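Local coordinates for protein tricorn protease (Thermoplasma acidophilum, PDB 1K32) that cleaves peptides as a serine protease of the S41 family, probably degrading fragments released by the proteasome, at residues A[241-250]-A[261-270]. Sequence-based numbering, arbitrary orientation.
Sequences HTSFTDYYPR and FSKGGSIYIF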
loop_
_atom_site.group_PDB
_atom_site.type_symbol
_atom_site.label_atom_id
_atom_site.label_comp_id
_atom_site.label_asym_id
_atom_site.label_seq_id
_atom_site.Cartn_x
_atom_site.Cartn_y
_atom_site.Cartn_z
ATOM N N HIS A 241 -34.985 -74.986 -24.369
ATOM C CA HIS A 241 -34.805 -75.871 -23.221
ATOM C C HIS A 241 -35.345 -75.470 -21.856
ATOM O O HIS A 241 -35.255 -76.259 -20.919
ATOM C CB HIS A 241 -33.324 -76.209 -23.054
ATOM C CG HIS A 241 -32.705 -76.800 -24.275
ATOM N ND1 HIS A 241 -32.107 -76.033 -25.249
ATOM C CD2 HIS A 241 -32.626 -78.082 -24.703
ATOM C CE1 HIS A 241 -31.686 -76.817 -26.225
ATOM N NE2 HIS A 241 -31.988 -78.065 -25.920
ATOM N N THR A 242 -35.891 -74.267 -21.726
ATOM C CA THR A 242 -36.415 -73.824 -20.439
ATOM C C THR A 242 -37.694 -73.039 -20.596
ATOM O O THR A 242 -37.985 -72.523 -21.671
ATOM C CB THR A 242 -35.414 -72.911 -19.704
ATOM O OG1 THR A 242 -35.189 -71.723 -20.480
ATOM C CG2 THR A 242 -34.090 -73.642 -19.480
ATOM N N SER A 243 -38.446 -72.937 -19.506
ATOM C CA SER A 243 -39.703 -72.198 -19.491
ATOM C C SER A 243 -39.815 -71.353 -18.225
ATOM O O SER A 243 -40.823 -71.398 -17.529
ATOM C CB SER A 243 -40.891 -73.164 -19.571
ATOM O OG SER A 243 -40.979 -73.754 -20.851
ATOM N N PHE A 244 -38.775 -70.582 -17.930
ATOM C CA PHE A 244 -38.768 -69.734 -16.746
ATOM C C PHE A 244 -39.821 -68.622 -16.836
ATOM O O PHE A 244 -40.146 -68.156 -17.924
ATOM C CB PHE A 244 -37.396 -69.077 -16.573
ATOM C CG PHE A 244 -36.249 -70.043 -16.517
ATOM C CD1 PHE A 244 -35.181 -69.920 -17.404
ATOM C CD2 PHE A 244 -36.206 -71.043 -15.551
ATOM C CE1 PHE A 244 -34.085 -70.778 -17.327
ATOM C CE2 PHE A 244 -35.114 -71.903 -15.464
ATOM C CZ PHE A 244 -34.051 -71.767 -16.355
ATOM N N THR A 245 -40.339 -68.198 -15.686
ATOM C CA THR A 245 -41.312 -67.110 -15.642
ATOM C C THR A 245 -41.002 -66.123 -14.513
ATOM O O THR A 245 -41.562 -65.027 -14.475
ATOM C CB THR A 245 -42.759 -67.624 -15.437
ATOM O OG1 THR A 245 -42.826 -68.368 -14.222
ATOM C CG2 THR A 245 -43.199 -68.503 -16.604
ATOM N N ASP A 246 -40.109 -66.501 -13.598
ATOM C CA ASP A 246 -39.764 -65.622 -12.478
ATOM C C ASP A 246 -38.713 -64.547 -12.786
ATOM O O ASP A 246 -39.002 -63.352 -12.680
ATOM C CB ASP A 246 -39.339 -66.445 -11.252
ATOM C CG ASP A 246 -38.200 -67.415 -11.536
ATOM O OD1 ASP A 246 -37.819 -68.121 -10.584
ATOM O OD2 ASP A 246 -37.689 -67.487 -12.676
ATOM N N TYR A 247 -37.501 -64.971 -13.144
ATOM C CA TYR A 247 -36.423 -64.046 -13.493
ATOM C C TYR A 247 -35.675 -64.572 -14.707
ATOM O O TYR A 247 -35.625 -65.778 -14.935
ATOM C CB TYR A 247 -35.441 -63.865 -12.333
ATOM C CG TYR A 247 -36.080 -63.450 -11.025
ATOM C CD1 TYR A 247 -36.473 -64.400 -10.080
ATOM C CD2 TYR A 247 -36.281 -62.104 -10.722
ATOM C CE1 TYR A 247 -37.047 -64.015 -8.852
ATOM C CE2 TYR A 247 -36.855 -61.708 -9.503
ATOM C CZ TYR A 247 -37.231 -62.668 -8.576
ATOM O OH TYR A 247 -37.759 -62.283 -7.366
ATOM N N TYR A 248 -35.110 -63.658 -15.490
ATOM C CA TYR A 248 -34.351 -64.014 -16.686
ATOM C C TYR A 248 -33.058 -64.744 -16.331
ATOM O O TYR A 248 -32.391 -64.395 -15.357
ATOM C CB TYR A 248 -33.971 -62.763 -17.485
ATOM C CG TYR A 248 -35.032 -62.211 -18.401
ATOM C CD1 TYR A 248 -36.328 -61.979 -17.946
ATOM C CD2 TYR A 248 -34.728 -61.890 -19.721
ATOM C CE1 TYR A 248 -37.300 -61.438 -18.792
ATOM C CE2 TYR A 248 -35.682 -61.348 -20.573
ATOM C CZ TYR A 248 -36.968 -61.126 -20.104
ATOM O OH TYR A 248 -37.910 -60.597 -20.957
ATOM N N PRO A 249 -32.705 -65.778 -17.106
ATOM C CA PRO A 249 -31.473 -66.531 -16.861
ATOM C C PRO A 249 -30.322 -65.664 -17.395
ATOM O O PRO A 249 -30.510 -64.870 -18.324
ATOM C CB PRO A 249 -31.682 -67.803 -17.682
ATOM C CG PRO A 249 -32.426 -67.282 -18.890
ATOM C CD PRO A 249 -33.461 -66.359 -18.234
ATOM N N ARG A 250 -29.139 -65.802 -16.812
ATOM C CA ARG A 250 -28.009 -64.989 -17.251
ATOM C C ARG A 250 -26.677 -65.692 -17.123
ATOM O O ARG A 250 -26.498 -66.587 -16.288
ATOM C CB ARG A 250 -27.875 -63.719 -16.391
ATOM C CG ARG A 250 -29.053 -62.779 -16.351
ATOM C CD ARG A 250 -29.280 -62.099 -17.686
ATOM N NE ARG A 250 -30.476 -61.278 -17.615
ATOM C CZ ARG A 250 -31.062 -60.712 -18.658
ATOM N NH1 ARG A 250 -32.155 -59.985 -18.470
ATOM N NH2 ARG A 250 -30.557 -60.876 -19.877
ATOM N N PHE A 261 -25.563 -71.307 -14.747
ATOM C CA PHE A 261 -26.098 -69.974 -15.004
ATOM C C PHE A 261 -26.711 -69.351 -13.744
ATOM O O PHE A 261 -26.924 -70.024 -12.745
ATOM C CB PHE A 261 -27.130 -70.027 -16.155
ATOM C CG PHE A 261 -28.420 -70.738 -15.808
ATOM C CD1 PHE A 261 -29.491 -70.043 -15.240
ATOM C CD2 PHE A 261 -28.561 -72.109 -16.042
ATOM C CE1 PHE A 261 -30.690 -70.708 -14.909
ATOM C CE2 PHE A 261 -29.747 -72.781 -15.717
ATOM C CZ PHE A 261 -30.812 -72.084 -15.151
ATOM N N SER A 262 -26.954 -68.051 -13.780
ATOM C CA SER A 262 -27.538 -67.378 -12.632
ATOM C C SER A 262 -28.945 -66.902 -12.980
ATOM O O SER A 262 -29.238 -66.616 -14.139
ATOM C CB SER A 262 -26.665 -66.192 -12.203
ATOM O OG SER A 262 -26.419 -65.317 -13.293
ATOM N N LYS A 263 -29.806 -66.841 -11.970
ATOM C CA LYS A 263 -31.184 -66.403 -12.159
ATOM C C LYS A 263 -31.815 -65.958 -10.832
ATOM O O LYS A 263 -31.839 -66.706 -9.861
ATOM C CB LYS A 263 -32.022 -67.539 -12.780
ATOM C CG LYS A 263 -33.458 -67.134 -13.101
ATOM C CD LYS A 263 -34.234 -68.204 -13.873
ATOM C CE LYS A 263 -34.489 -69.471 -13.053
ATOM N NZ LYS A 263 -35.360 -69.263 -11.862
ATOM N N GLY A 264 -32.327 -64.733 -10.800
ATOM C CA GLY A 264 -32.956 -64.227 -9.594
ATOM C C GLY A 264 -32.153 -64.361 -8.309
ATOM O O GLY A 264 -32.729 -64.566 -7.247
ATOM N N GLY A 265 -30.830 -64.253 -8.396
ATOM C CA GLY A 265 -30.017 -64.357 -7.198
ATOM C C GLY A 265 -29.530 -65.749 -6.839
ATOM O O GLY A 265 -28.800 -65.903 -5.869
ATOM N N SER A 266 -29.932 -66.768 -7.597
ATOM C CA SER A 266 -29.488 -68.132 -7.320
ATOM C C SER A 266 -28.664 -68.692 -8.471
ATOM O O SER A 266 -28.697 -68.178 -9.590
ATOM C CB SER A 266 -30.680 -69.058 -7.058
ATOM O OG SER A 266 -31.229 -68.853 -5.762
ATOM N N ILE A 267 -27.924 -69.752 -8.177
ATOM C CA ILE A 267 -27.076 -70.416 -9.154
ATOM C C ILE A 267 -27.733 -71.744 -9.532
ATOM O O ILE A 267 -28.107 -72.528 -8.661
ATOM C CB ILE A 267 -25.676 -70.715 -8.563
ATOM C CG1 ILE A 267 -25.027 -69.424 -8.051
ATOM C CG2 ILE A 267 -24.812 -71.418 -9.600
ATOM C CD1 ILE A 267 -24.891 -68.327 -9.087
ATOM N N TYR A 268 -27.859 -71.992 -10.830
ATOM C CA TYR A 268 -28.478 -73.215 -11.313
ATOM C C TYR A 268 -27.596 -73.975 -12.300
ATOM O O TYR A 268 -26.685 -73.409 -12.898
ATOM C CB TYR A 268 -29.788 -72.904 -12.021
ATOM C CG TYR A 268 -30.878 -72.276 -11.173
ATOM C CD1 TYR A 268 -30.885 -70.911 -10.897
ATOM C CD2 TYR A 268 -31.945 -73.041 -10.715
ATOM C CE1 TYR A 268 -31.950 -70.321 -10.190
ATOM C CE2 TYR A 268 -33.008 -72.465 -10.012
ATOM C CZ TYR A 268 -33.007 -71.113 -9.759
ATOM O OH TYR A 268 -34.085 -70.553 -9.110
ATOM N N ILE A 269 -27.898 -75.258 -12.474
ATOM C CA ILE A 269 -27.174 -76.104 -13.413
ATOM C C ILE A 269 -28.157 -76.700 -14.412
ATOM O O ILE A 269 -29.211 -77.210 -14.032
ATOM C CB ILE A 269 -26.464 -77.290 -12.725
ATOM C CG1 ILE A 269 -25.353 -76.793 -11.804
ATOM C CG2 ILE A 269 -25.904 -78.230 -13.786
ATOM C CD1 ILE A 269 -24.564 -77.920 -11.147
ATOM N N PHE A 270 -27.809 -76.626 -15.689
ATOM C CA PHE A 270 -28.634 -77.198 -16.740
ATOM C C PHE A 270 -27.859 -78.356 -17.366
ATOM O O PHE A 270 -26.742 -78.167 -17.867
ATOM C CB PHE A 270 -28.945 -76.156 -17.813
ATOM C CG PHE A 270 -29.619 -76.728 -19.031
ATOM C CD1 PHE A 270 -30.871 -77.320 -18.934
ATOM C CD2 PHE A 270 -28.993 -76.687 -20.271
ATOM C CE1 PHE A 270 -31.488 -77.865 -20.057
ATOM C CE2 PHE A 270 -29.606 -77.231 -21.401
ATOM C CZ PHE A 270 -30.853 -77.820 -21.291
HETATM O O HOH W 1 -31.459 -62.813 -13.120
#
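K263 reaches from its strand into the connecting segment 241-250 and ends on D246, where NZ forms a salt bridge with the carboxylate, 3.0 Å from OD2 on its syn side. The chain leaves with CG anti to the backbone N (chi1 -176°) and bends at its last two torsions, which lays CE over one face of the F244 ring, 3.4 Å from CD2. A lysine suits this place because its methylenes pack on an aromatic face while its ammonium meets an acid. T242 CB sits over the opposite face of the F244 ring, and F244 CZ lies 3.5 Å from F261 CZ, the two rings oblique. An alanine in place of F244 would probably leave K263 CE and the F261 ring without their aromatic partner. D246 OD2 also accepts the backbone N of Y247 (2.6 Å) from above the carboxylate plane, which helps hold the acid. G264 CA makes a CH-pi contact over one face of the Y247 ring; glycine suits the place because a CB would hit that ring and phi is positive in the turn. The Y247 hydroxyl bonds to K691 O. A water bridges Y248 O and G264 N. Beyond, R250 and S262 form an antiparallel hydrogen-bonded pair (R250 N to S262 O, 2.8 Å; S262 N to R250 O, 2.9 Å and nearly straight at 173°), while R250's guanidinium pairs with E711 and E172. With the type I' turn K263-S266, these strands belong to a four-stranded antiparallel beta-propeller blade, entered from the preceding blade.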